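Local structure of protein (aminopeptidase) (1B65) at residues K9-L15 / N338-E344; A28-V32 / T210-L214; V35-Q40 / K165-A171. The protein acts, as its name implies, as an L-aminopeptidase and D-Ala esterase/amidase, a serine aminopeptidase with a variant of the Ntn hydrolase fold. All coordinates share one frame; numbering follows the deposited sequence.

Contact 1 (K9-L15 / N338-E344); sequences KPRARDL and NAMIAAE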
loop_
_atom_site.group_PDB
_atom_site.type_symbol
_atom_site.label_atom_id
_atom_site.label_comp_id
_atom_site.label_asym_id
_atom_site.label_seq_id
_atom_site.Cartn_x
_atom_site.Cartn_y
_atom_site.Cartn_z
ATOM N N LYS A 9 22.786 36.210 8.843
ATOM C CA LYS A 9 21.451 35.563 8.927
ATOM C C LYS A 9 21.435 34.605 10.120
ATOM O O LYS A 9 21.981 33.512 10.088
ATOM C CB LYS A 9 21.044 34.808 7.662
ATOM C CG LYS A 9 20.258 35.587 6.621
ATOM C CD LYS A 9 18.962 34.894 6.215
ATOM C CE LYS A 9 18.611 35.078 4.750
ATOM N NZ LYS A 9 17.620 36.172 4.556
ATOM N N PRO A 10 20.781 35.036 11.183
ATOM C CA PRO A 10 20.508 34.146 12.306
ATOM C C PRO A 10 19.610 33.018 11.765
ATOM O O PRO A 10 18.803 33.259 10.867
ATOM C CB PRO A 10 19.658 34.967 13.258
ATOM C CG PRO A 10 19.019 36.003 12.394
ATOM C CD PRO A 10 20.044 36.310 11.330
ATOM N N ARG A 11 19.721 31.851 12.371
ATOM C CA ARG A 11 18.788 30.746 12.061
ATOM C C ARG A 11 17.885 30.634 13.268
ATOM O O ARG A 11 18.063 31.420 14.234
ATOM C CB ARG A 11 19.574 29.463 11.765
ATOM C CG ARG A 11 20.450 29.604 10.519
ATOM C CD ARG A 11 21.286 28.324 10.351
ATOM N NE ARG A 11 20.437 27.286 9.718
ATOM C CZ ARG A 11 20.906 26.016 9.631
ATOM N NH1 ARG A 11 22.090 25.721 10.127
ATOM N NH2 ARG A 11 20.146 25.113 9.037
ATOM N N ALA A 12 16.935 29.689 13.342
ATOM C CA ALA A 12 16.007 29.668 14.456
ATOM C C ALA A 12 16.718 29.558 15.797
ATOM O O ALA A 12 16.309 30.242 16.728
ATOM C CB ALA A 12 14.973 28.544 14.391
ATOM N N ARG A 13 17.739 28.698 15.935
ATOM C CA ARG A 13 18.398 28.564 17.232
ATOM C C ARG A 13 19.007 29.897 17.664
ATOM O O ARG A 13 19.072 30.169 18.862
ATOM C CB ARG A 13 19.526 27.527 17.230
ATOM C CG ARG A 13 18.932 26.121 17.216
ATOM C CD ARG A 13 20.080 25.088 17.114
ATOM N NE ARG A 13 19.448 23.779 16.922
ATOM C CZ ARG A 13 19.520 22.786 17.773
ATOM N NH1 ARG A 13 20.249 22.921 18.881
ATOM N NH2 ARG A 13 18.911 21.645 17.492
ATOM N N ASP A 14 19.507 30.683 16.734
ATOM C CA ASP A 14 20.095 31.982 17.034
ATOM C C ASP A 14 19.128 32.961 17.666
ATOM O O ASP A 14 19.570 33.892 18.359
ATOM C CB ASP A 14 20.614 32.585 15.719
ATOM C CG ASP A 14 21.727 31.717 15.162
ATOM O OD1 ASP A 14 22.642 31.419 15.960
ATOM O OD2 ASP A 14 21.697 31.333 13.979
ATOM N N LEU A 15 17.827 32.829 17.435
ATOM C CA LEU A 15 16.812 33.714 17.986
ATOM C C LEU A 15 16.327 33.287 19.357
ATOM O O LEU A 15 15.411 33.912 19.932
ATOM C CB LEU A 15 15.604 33.789 17.040
ATOM C CG LEU A 15 15.862 34.312 15.623
ATOM C CD1 LEU A 15 14.529 34.384 14.876
ATOM C CD2 LEU A 15 16.535 35.666 15.660
ATOM N N ASN A 338 13.307 26.828 10.398
ATOM C CA ASN A 338 14.445 27.488 9.769
ATOM C C ASN A 338 14.044 28.120 8.452
ATOM O O ASN A 338 14.524 29.240 8.139
ATOM C CB ASN A 338 15.570 26.438 9.510
ATOM C CG ASN A 338 16.517 26.290 10.669
ATOM O OD1 ASN A 338 17.290 25.295 10.760
ATOM N ND2 ASN A 338 16.488 27.204 11.627
ATOM N N ALA A 339 13.179 27.472 7.672
ATOM C CA ALA A 339 12.765 28.055 6.386
ATOM C C ALA A 339 12.029 29.382 6.598
ATOM O O ALA A 339 12.230 30.328 5.801
ATOM C CB ALA A 339 11.815 27.081 5.636
ATOM N N MET A 340 11.159 29.437 7.598
ATOM C CA MET A 340 10.405 30.660 7.863
ATOM C C MET A 340 11.331 31.770 8.365
ATOM O O MET A 340 11.120 32.930 7.988
ATOM C CB MET A 340 9.353 30.396 8.938
ATOM C CG MET A 340 8.304 29.422 8.393
ATOM S SD MET A 340 7.072 29.170 9.699
ATOM C CE MET A 340 6.117 30.634 9.615
ATOM N N ILE A 341 12.299 31.385 9.189
ATOM C CA ILE A 341 13.241 32.413 9.714
ATOM C C ILE A 341 14.143 32.957 8.621
ATOM O O ILE A 341 14.515 34.151 8.681
ATOM C CB ILE A 341 14.063 31.768 10.844
ATOM C CG1 ILE A 341 13.196 31.435 12.059
ATOM C CG2 ILE A 341 15.266 32.657 11.269
ATOM C CD1 ILE A 341 12.193 32.512 12.442
ATOM N N ALA A 342 14.594 32.089 7.701
ATOM C CA ALA A 342 15.499 32.469 6.650
ATOM C C ALA A 342 14.798 33.229 5.521
ATOM O O ALA A 342 15.518 33.890 4.748
ATOM C CB ALA A 342 16.173 31.238 6.012
ATOM N N ALA A 343 13.491 33.057 5.355
ATOM C CA ALA A 343 12.768 33.682 4.247
ATOM C C ALA A 343 12.718 35.208 4.343
ATOM O O ALA A 343 12.849 35.796 5.413
ATOM C CB ALA A 343 11.312 33.193 4.165
ATOM N N GLU A 344 12.560 35.851 3.194
ATOM C CA GLU A 344 12.399 37.297 3.089
ATOM C C GLU A 344 11.103 37.634 2.355
ATOM O O GLU A 344 10.662 36.875 1.478
ATOM C CB GLU A 344 13.559 37.886 2.261
ATOM C CG GLU A 344 14.904 37.621 2.950
ATOM C CD GLU A 344 16.064 37.745 1.980
ATOM O OE1 GLU A 344 16.131 36.951 1.001
ATOM O OE2 GLU A 344 16.915 38.631 2.202
HETATM O O HOH W 1 17.341 35.116 9.267
#

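Contact 2 (A28-V32 / T210-L214); sequences AITDV and TIGAL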
loop_
_atom_site.group_PDB
_atom_site.type_symbol
_atom_site.label_atom_id
_atom_site.label_comp_id
_atom_site.label_asym_id
_atom_site.label_seq_id
_atom_site.Cartn_x
_atom_site.Cartn_y
_atom_site.Cartn_z
ATOM N N ALA A 28 22.589 20.792 9.073
ATOM C CA ALA A 28 22.007 20.706 7.734
ATOM C C ALA A 28 22.103 19.311 7.166
ATOM O O ALA A 28 22.903 18.512 7.641
ATOM C CB ALA A 28 22.779 21.608 6.754
ATOM N N ILE A 29 21.369 19.087 6.047
ATOM C CA ILE A 29 21.412 17.738 5.458
ATOM C C ILE A 29 22.765 17.317 4.933
ATOM O O ILE A 29 23.120 16.125 4.868
ATOM C CB ILE A 29 20.295 17.650 4.371
ATOM C CG1 ILE A 29 20.119 16.155 4.033
ATOM C CG2 ILE A 29 20.684 18.460 3.150
ATOM C CD1 ILE A 29 18.854 15.848 3.224
ATOM N N THR A 30 23.672 18.261 4.643
ATOM C CA THR A 30 25.048 17.948 4.251
ATOM C C THR A 30 25.882 17.427 5.416
ATOM O O THR A 30 26.995 16.968 5.166
ATOM C CB THR A 30 25.749 19.202 3.681
ATOM O OG1 THR A 30 25.568 20.228 4.657
ATOM C CG2 THR A 30 25.097 19.568 2.350
ATOM N N ASP A 31 25.345 17.370 6.651
ATOM C CA ASP A 31 26.052 16.727 7.746
ATOM C C ASP A 31 26.088 15.207 7.580
ATOM O O ASP A 31 26.886 14.491 8.197
ATOM C CB ASP A 31 25.423 17.067 9.101
ATOM C CG ASP A 31 25.678 18.520 9.477
ATOM O OD1 ASP A 31 26.679 19.156 9.074
ATOM O OD2 ASP A 31 24.809 19.052 10.191
ATOM N N VAL A 32 25.213 14.710 6.703
ATOM C CA VAL A 32 25.270 13.299 6.317
ATOM C C VAL A 32 26.382 13.177 5.272
ATOM O O VAL A 32 26.362 13.733 4.171
ATOM C CB VAL A 32 23.930 12.818 5.729
ATOM C CG1 VAL A 32 24.052 11.347 5.287
ATOM C CG2 VAL A 32 22.824 12.922 6.775
ATOM N N THR A 210 24.118 10.264 11.770
ATOM C CA THR A 210 23.447 11.569 11.573
ATOM C C THR A 210 22.132 11.360 10.830
ATOM O O THR A 210 22.049 10.459 9.994
ATOM C CB THR A 210 24.367 12.430 10.697
ATOM O OG1 THR A 210 25.665 12.486 11.351
ATOM C CG2 THR A 210 23.779 13.821 10.499
ATOM N N ILE A 211 21.184 12.197 11.187
ATOM C CA ILE A 211 19.899 12.246 10.513
ATOM C C ILE A 211 19.790 13.691 10.017
ATOM O O ILE A 211 19.905 14.582 10.860
ATOM C CB ILE A 211 18.707 11.929 11.431
ATOM C CG1 ILE A 211 18.753 10.467 11.898
ATOM C CG2 ILE A 211 17.413 12.194 10.642
ATOM C CD1 ILE A 211 19.165 10.374 13.350
ATOM N N GLY A 212 19.693 13.880 8.708
ATOM C CA GLY A 212 19.575 15.264 8.200
ATOM C C GLY A 212 18.243 15.446 7.470
ATOM O O GLY A 212 17.731 14.453 6.911
ATOM N N ALA A 213 17.635 16.610 7.580
ATOM C CA ALA A 213 16.378 16.869 6.883
ATOM C C ALA A 213 16.489 18.105 6.003
ATOM O O ALA A 213 17.137 19.106 6.369
ATOM C CB ALA A 213 15.223 17.110 7.869
ATOM N N LEU A 214 15.829 18.043 4.842
ATOM C CA LEU A 214 15.719 19.223 3.983
ATOM C C LEU A 214 14.219 19.245 3.598
ATOM O O LEU A 214 13.719 18.197 3.178
ATOM C CB LEU A 214 16.659 19.231 2.787
ATOM C CG LEU A 214 16.526 20.510 1.911
ATOM C CD1 LEU A 214 17.873 20.824 1.308
ATOM C CD2 LEU A 214 15.402 20.330 0.869
HETATM O O HOH W 2 27.148 14.810 11.664
#

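Contact 3 (V35-Q40 / K165-A171); sequences VGVGFQ and KALDNVA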
loop_
_atom_site.group_PDB
_atom_site.type_symbol
_atom_site.label_atom_id
_atom_site.label_comp_id
_atom_site.label_asym_id
_atom_site.label_seq_id
_atom_site.Cartn_x
_atom_site.Cartn_y
_atom_site.Cartn_z
ATOM N N VAL A 35 26.649 13.692 1.117
ATOM C CA VAL A 35 25.447 14.270 0.504
ATOM C C VAL A 35 25.700 15.731 0.167
ATOM O O VAL A 35 26.086 16.480 1.074
ATOM C CB VAL A 35 24.244 14.171 1.464
ATOM C CG1 VAL A 35 23.053 14.964 0.899
ATOM C CG2 VAL A 35 23.907 12.683 1.629
ATOM N N GLY A 36 25.441 16.121 -1.056
ATOM C CA GLY A 36 25.687 17.564 -1.399
ATOM C C GLY A 36 24.353 18.193 -1.798
ATOM O O GLY A 36 23.404 17.505 -2.222
ATOM N N VAL A 37 24.238 19.516 -1.682
ATOM C CA VAL A 37 23.015 20.227 -2.060
ATOM C C VAL A 37 23.411 21.350 -3.019
ATOM O O VAL A 37 24.429 22.007 -2.748
ATOM C CB VAL A 37 22.336 20.855 -0.822
ATOM C CG1 VAL A 37 21.141 21.722 -1.166
ATOM C CG2 VAL A 37 21.905 19.748 0.159
ATOM N N GLY A 38 22.662 21.499 -4.103
ATOM C CA GLY A 38 22.941 22.604 -5.018
ATOM C C GLY A 38 21.629 23.315 -5.359
ATOM O O GLY A 38 20.554 22.696 -5.309
ATOM N N PHE A 39 21.741 24.620 -5.650
ATOM C CA PHE A 39 20.535 25.379 -5.945
ATOM C C PHE A 39 20.685 26.239 -7.208
ATOM O O PHE A 39 21.806 26.678 -7.531
ATOM C CB PHE A 39 20.229 26.405 -4.842
ATOM C CG PHE A 39 19.948 25.880 -3.464
ATOM C CD1 PHE A 39 18.787 25.167 -3.172
ATOM C CD2 PHE A 39 20.869 26.067 -2.461
ATOM C CE1 PHE A 39 18.548 24.720 -1.891
ATOM C CE2 PHE A 39 20.653 25.615 -1.186
ATOM C CZ PHE A 39 19.489 24.922 -0.883
ATOM N N GLN A 40 19.546 26.463 -7.853
ATOM C CA GLN A 40 19.462 27.456 -8.924
ATOM C C GLN A 40 18.288 28.344 -8.512
ATOM O O GLN A 40 17.198 27.794 -8.263
ATOM C CB GLN A 40 19.353 26.904 -10.333
ATOM C CG GLN A 40 18.872 27.947 -11.346
ATOM C CD GLN A 40 19.972 28.938 -11.658
ATOM O OE1 GLN A 40 20.848 29.243 -10.850
ATOM N NE2 GLN A 40 19.921 29.485 -12.872
ATOM N N LYS A 165 22.397 23.725 -13.860
ATOM C CA LYS A 165 23.126 24.596 -12.951
ATOM C C LYS A 165 22.975 24.152 -11.499
ATOM O O LYS A 165 23.973 24.096 -10.767
ATOM C CB LYS A 165 22.640 26.040 -13.104
ATOM C CG LYS A 165 23.776 26.992 -12.731
ATOM C CD LYS A 165 23.413 27.753 -11.471
ATOM C CE LYS A 165 23.828 29.226 -11.621
ATOM N NZ LYS A 165 25.175 29.362 -10.970
ATOM N N ALA A 166 21.764 23.773 -11.084
ATOM C CA ALA A 166 21.573 23.286 -9.712
ATOM C C ALA A 166 22.382 22.017 -9.480
ATOM O O ALA A 166 23.037 21.879 -8.443
ATOM C CB ALA A 166 20.106 23.090 -9.365
ATOM N N LEU A 167 22.322 21.061 -10.415
ATOM C CA LEU A 167 23.052 19.814 -10.304
ATOM C C LEU A 167 24.559 20.029 -10.276
ATOM O O LEU A 167 25.303 19.399 -9.507
ATOM C CB LEU A 167 22.678 18.920 -11.505
ATOM C CG LEU A 167 21.215 18.403 -11.425
ATOM C CD1 LEU A 167 20.748 17.948 -12.797
ATOM C CD2 LEU A 167 21.156 17.250 -10.421
ATOM N N ASP A 168 25.054 20.910 -11.140
ATOM C CA ASP A 168 26.488 21.230 -11.195
ATOM C C ASP A 168 26.950 22.010 -9.972
ATOM O O ASP A 168 28.148 22.041 -9.634
ATOM C CB ASP A 168 26.769 22.036 -12.479
ATOM C CG ASP A 168 26.812 21.185 -13.725
ATOM O OD1 ASP A 168 26.906 19.951 -13.721
ATOM O OD2 ASP A 168 26.772 21.772 -14.827
ATOM N N ASN A 169 26.074 22.667 -9.231
ATOM C CA ASN A 169 26.425 23.429 -8.050
ATOM C C ASN A 169 26.398 22.602 -6.767
ATOM O O ASN A 169 26.582 23.196 -5.699
ATOM C CB ASN A 169 25.401 24.555 -7.832
ATOM C CG ASN A 169 25.655 25.782 -8.685
ATOM O OD1 ASN A 169 26.675 25.849 -9.372
ATOM N ND2 ASN A 169 24.672 26.684 -8.596
ATOM N N VAL A 170 26.054 21.317 -6.813
ATOM C CA VAL A 170 25.965 20.570 -5.558
ATOM C C VAL A 170 27.273 20.638 -4.778
ATOM O O VAL A 170 28.327 20.536 -5.406
ATOM C CB VAL A 170 25.531 19.108 -5.667
ATOM C CG1 VAL A 170 24.183 18.994 -6.408
ATOM C CG2 VAL A 170 26.568 18.242 -6.328
ATOM N N ALA A 171 27.197 20.787 -3.456
ATOM C CA ALA A 171 28.402 20.916 -2.660
ATOM C C ALA A 171 28.139 20.528 -1.199
ATOM O O ALA A 171 26.984 20.423 -0.771
ATOM C CB ALA A 171 28.859 22.392 -2.620
#

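Contact 1 (K9-L15 / N338-E344)
Ala-12 and Asn-338 mark the closest approach of the two backbones, CA to CA 5.4 Å, where the loop ending in the 3-10 turn 13-15 passes along the last turn of helix 322-342. Ile-341 is the apolar centre. With chi1 at -67°, its CG2 is anti to its own backbone N and faces the loop backbone, 3.6 Å from Pro-10 O. The other branch runs toward the 3-10 turn: CG1 lies 4.1 Å from Ala-12 CB, and CD1 meets Leu-15 CD1 tip to tip at 3.9 Å. Leu-364 of helix 361-370 also packs on Ile-341.

Arg-11 lies obliquely against the Asn-338 amide, the two planes 33° apart. Its guanidinium is fixed mainly from outside, by a salt bridge to Glu-177 and by the carbonyls of Tyr-26 and Asn-27.

At the other end Lys-9, its chain bent, donates from NZ to Ala-342 O (3.1 Å; C=O...N 145°) and forms a long salt bridge with Glu-344 OE2, 3.5 Å from NZ. A water donates both to Pro-10 O (2.9 Å) and to Ile-341 O (3.0 Å), a carbonyl that His-361 NE2 also reaches. The Lys-9 ammonium would probably interact favourably with the helix dipole, though Glu-344 partly balances its charge. The N-terminal arm thus closes over the C-terminal end of the longest helix in this Ntn-type fold.

Contact 2 (A28-V32 / T210-L214)
Ile-29 has CG1 anti to its backbone N (chi1 -166°), which lays that branch over the strand backbone, CG1 4.0 Å from Gly-212 C, and carries CD1 on to Leu-214 CB at 4.1 Å. The Ile-29 and Leu-214 side chains cross at about a right angle. Thr-210 (chi1 -55°) turns its methyl CG2 to the CB of Asp-31 and to CG2 of Val-32, each 3.9 Å away, while OG1 is left for a water 2.8 Å off.

Because nothing projects from Gly-212, its CA comes within 4.1 Å of Ile-29 CA, and Val-32 CG2 settles 3.8 Å from Gly-212 N. The loop therefore rests on one face of strand 207-217, whose backbone is paired with strands 194-204 and 251-257.

Asp-31 OD2 accepts Ala-28 N (3.0 Å), which arrives 56° out of the carboxylate plane, and also binds Ser-199 OG; OD1 takes Tyr-26 N. The water on Thr-210 OG1 makes a weak bond to Asp-31 O. With no direct hydrogen bond between the segments, the contact rests on apolar packing and close backbone fit, and the bonds of the Asp-31 carboxylate, which close the turn 28-31, are consistent with a turn held in one shape where Ile-29 meets the strand.

Contact 3 (V35-Q40 / K165-A171)
Val-37 and Ala-171 form a single antiparallel, hydrogen-bonded bridge. Val-37 N donates to Ala-171 O (3.0 Å, 157° at the hydrogen), and Ala-171 N returns a bond to Val-37 O at 3.1 Å, coming 60° out of the carbonyl plane. Val-37 O has a further neighbour in Val-170 CA, a CA-H...O contact of 3.5 Å. The next outward carbonyl, Phe-39 O, is taken by Asn-169 ND2 (3.1 Å), with the acceptor close to the amide plane; chi1 of -81°, CG anti to the carbonyl carbon, swings this amide to the strand.

Strand 36-43 is an outermost strand of a four-stranded mixed sheet. Its Gly-36, Gly-38 and Gln-40 pair with Leu-63, Ala-61 and Val-59 of strand 56-63, leaving the other backbone edge to the chain that leaves helix 160-168.

Gly-38 lets that chain come very near: its CA is 3.7 Å from Val-170 CA and makes a CA-H...O contact with Ala-166 O, which also receives a weak bond from Asn-169 N. Ala-166 CB packs 3.7 Å from Gln-40 N. The Gln-40 side chain crosses the bent chain of Lys-165 at about a right angle, OE1 lying against CD and CE of the lysine, and its NE2 is satisfied by Asp-162 OD1 of the same helix.

Overall arrangement
Contact 2 is the buried one; contacts 1 and 3 are only partly buried, and each includes exposed residues. Contacts 2 and 3 meet directly, Ile-29 CG2 lying 3.5 Å from Val-37 CG2, so the loop 28-32 is packed between strand 207-217 of the six-stranded sheet and strand 36-43 of the four-stranded one. Contact 1 touches neither, its nearest atoms about 5 Å from contact 2 and about 10 Å from contact 3, yet it closes the widest loop of sequence, within which both are nested. Chemistry follows place: apolar packing on a sheet face in contact 2, a single backbone bridge and an asparagine side-chain bond at a sheet edge in contact 3, and in contact 1 an apolar patch flanked by charge and water at a helix end.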